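Chitosanase (Bacillus subtilis subsp. subtilis str. 168, PDB 7C6C) hydrolyses internal beta-1,4 linkages between D-glucosamine residues of partly acetylated chitosan, as a secreted glycosidase of family 46. Local coordinates at residues 204-209 with 233-238. Residues are numbered along the deposited sequence; the frame is centred on the assembly and turned at random.
Sequences WRESVA and SNEYGN. With LMR ((2S)-2-hydroxybutanedioic acid), chain B.
With CG of Glu235 turned anti to the backbone N (chi1 174°), it comes alongside the methyl of Ala209, CG of Glu235 being 3.9 Å from CB of Ala209, while the backbone itself directs CB of Glu235 to 3.5 Å from that CB. Tyr236 takes the other course, CG anti to the carbonyl carbon (chi1 -57°), which brings CE2 of Tyr236 obliquely to within 3.6 Å of CB of Ala209. CG of Glu235 also lies above one face of that ring, near its rim, so the methyl of Ala209, CB and CG of Glu235 and the ring of Tyr236 form one small apolar cluster. Farther out, the bent chains of Glu206 and Glu235 cross at about a right angle, with OE2 of Glu206 3.5 Å from OE2 of Glu235; two like charges so close probably repel unless solvent or a proton intervenes.

The turn at 234-236, between the strands, is braced by an ST motif, the N-H of Tyr236 meeting OG of Ser233 at 3.0 Å, nearly straight (170°). The same OG donates to O4B of the bound malate at 2.6 Å, and backbone N-H groups grip both carboxylates, Asn234 N to O1A at 2.8 Å and Glu235 N to O4A at 2.9 Å.

The contact thus joins the turn between helices 201-205 and 209-219 to the hairpin of strands 229-233 and 237-241, where Tyr236 also meets Phe18 and packs on Arg210 and Val213 of helix 209-219.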
loop_
_atom_site.group_PDB
_atom_site.type_symbol
_atom_site.label_atom_id
_atom_site.label_comp_id
_atom_site.label_asym_id
_atom_site.label_seq_id
_atom_site.Cartn_x
_atom_site.Cartn_y
_atom_site.Cartn_z
ATOM N N TRP A 204 -3.753 7.528 9.831
ATOM C CA TRP A 204 -3.980 8.029 8.481
ATOM C C TRP A 204 -3.817 9.542 8.410
ATOM O O TRP A 204 -3.313 10.069 7.414
ATOM C CB TRP A 204 -5.343 7.579 7.969
ATOM C CG TRP A 204 -5.313 6.183 7.436
ATOM C CD1 TRP A 204 -4.311 5.263 7.589
ATOM C CD2 TRP A 204 -6.317 5.560 6.637
ATOM N NE1 TRP A 204 -4.641 4.100 6.936
ATOM C CE2 TRP A 204 -5.867 4.260 6.340
ATOM C CE3 TRP A 204 -7.559 5.979 6.142
ATOM C CZ2 TRP A 204 -6.615 3.370 5.572
ATOM C CZ3 TRP A 204 -8.294 5.103 5.373
ATOM C CH2 TRP A 204 -7.828 3.805 5.105
ATOM N N ARG A 205 -4.182 10.241 9.476
ATOM C CA ARG A 205 -4.019 11.689 9.500
ATOM C C ARG A 205 -2.535 12.047 9.399
ATOM O O ARG A 205 -2.175 13.042 8.788
ATOM C CB ARG A 205 -4.669 12.296 10.752
ATOM C CG ARG A 205 -6.165 12.525 10.584
ATOM C CD ARG A 205 -6.892 12.883 11.879
ATOM N NE ARG A 205 -8.340 12.841 11.670
ATOM C CZ ARG A 205 -9.248 12.598 12.614
ATOM N NH1 ARG A 205 -10.534 12.579 12.299
ATOM N NH2 ARG A 205 -8.885 12.389 13.870
ATOM N N GLU A 206 -1.678 11.217 9.985
ATOM C CA GLU A 206 -0.241 11.435 9.932
ATOM C C GLU A 206 0.372 11.038 8.597
ATOM O O GLU A 206 1.571 11.254 8.403
ATOM C CB GLU A 206 0.451 10.674 11.068
ATOM C CG GLU A 206 0.678 11.511 12.315
ATOM C CD GLU A 206 1.578 12.706 12.054
ATOM O OE1 GLU A 206 1.055 13.838 11.971
ATOM O OE2 GLU A 206 2.808 12.515 11.924
ATOM N N SER A 207 -0.416 10.472 7.682
ATOM C CA SER A 207 0.076 9.978 6.404
ATOM C C SER A 207 -0.302 10.871 5.232
ATOM O O SER A 207 0.079 10.563 4.098
ATOM C CB SER A 207 -0.462 8.567 6.143
ATOM O OG SER A 207 -1.803 8.618 5.695
ATOM N N VAL A 208 -1.036 11.964 5.466
ATOM C CA VAL A 208 -1.562 12.763 4.364
ATOM C C VAL A 208 -0.464 13.354 3.499
ATOM O O VAL A 208 -0.715 13.686 2.338
ATOM C CB VAL A 208 -2.534 13.863 4.855
ATOM C CG1 VAL A 208 -3.752 13.241 5.501
ATOM C CG2 VAL A 208 -1.826 14.822 5.811
ATOM N N ALA A 209 0.753 13.494 4.030
ATOM C CA ALA A 209 1.834 14.072 3.238
ATOM C C ALA A 209 2.089 13.287 1.957
ATOM O O ALA A 209 2.578 13.861 0.981
ATOM C CB ALA A 209 3.116 14.183 4.063
ATOM N N SER A 233 9.865 16.728 1.362
ATOM C CA SER A 233 8.673 16.647 2.187
ATOM C C SER A 233 9.018 17.062 3.605
ATOM O O SER A 233 9.976 16.548 4.187
ATOM C CB SER A 233 8.169 15.206 2.186
ATOM O OG SER A 233 7.185 15.010 3.178
ATOM N N ASN A 234 8.238 17.992 4.159
ATOM C CA ASN A 234 8.420 18.335 5.565
ATOM C C ASN A 234 8.215 17.114 6.453
ATOM O O ASN A 234 8.936 16.924 7.439
ATOM C CB ASN A 234 7.464 19.457 5.971
ATOM C CG ASN A 234 7.799 20.780 5.309
ATOM O OD1 ASN A 234 8.931 21.008 4.883
ATOM N ND2 ASN A 234 6.810 21.668 5.228
ATOM N N GLU A 235 7.252 16.259 6.100
ATOM C CA GLU A 235 6.944 15.094 6.922
ATOM C C GLU A 235 8.008 14.010 6.779
ATOM O O GLU A 235 8.503 13.482 7.781
ATOM C CB GLU A 235 5.573 14.542 6.535
ATOM C CG GLU A 235 5.207 13.232 7.224
ATOM C CD GLU A 235 5.051 13.387 8.726
ATOM O OE1 GLU A 235 4.680 14.490 9.173
ATOM O OE2 GLU A 235 5.301 12.407 9.460
ATOM N N TYR A 236 8.363 13.652 5.541
ATOM C CA TYR A 236 9.213 12.486 5.312
ATOM C C TYR A 236 10.689 12.820 5.204
ATOM O O TYR A 236 11.525 11.951 5.470
ATOM C CB TYR A 236 8.798 11.744 4.035
ATOM C CG TYR A 236 7.355 11.295 4.018
ATOM C CD1 TYR A 236 6.874 10.381 4.952
ATOM C CD2 TYR A 236 6.472 11.795 3.076
ATOM C CE1 TYR A 236 5.545 9.974 4.938
ATOM C CE2 TYR A 236 5.152 11.398 3.052
ATOM C CZ TYR A 236 4.692 10.491 3.985
ATOM O OH TYR A 236 3.372 10.125 3.934
ATOM N N GLY A 237 11.032 14.037 4.801
ATOM C CA GLY A 237 12.400 14.383 4.486
ATOM C C GLY A 237 12.639 14.449 2.991
ATOM O O GLY A 237 11.715 14.534 2.175
ATOM N N ASN A 238 13.917 14.398 2.630
ATOM C CA ASN A 238 14.360 14.568 1.254
ATOM C C ASN A 238 14.963 13.276 0.738
ATOM O O ASN A 238 15.784 12.654 1.422
ATOM C CB ASN A 238 15.417 15.659 1.180
ATOM C CG ASN A 238 14.960 16.919 1.828
ATOM O OD1 ASN A 238 13.875 17.411 1.520
ATOM N ND2 ASN A 238 15.753 17.437 2.763
HETATM C C1 LMR B . 5.582 20.154 2.284
HETATM O O1A LMR B . 6.665 19.546 2.413
HETATM O O1B LMR B . 5.425 21.090 1.472
HETATM C C2 LMR B . 4.416 19.760 3.142
HETATM O O2 LMR B . 3.386 20.743 2.991
HETATM C C3 LMR B . 3.872 18.393 2.727
HETATM C C4 LMR B . 4.803 17.276 3.154
HETATM O O4A LMR B . 5.110 17.185 4.365
HETATM O O4B LMR B . 5.227 16.478 2.286
#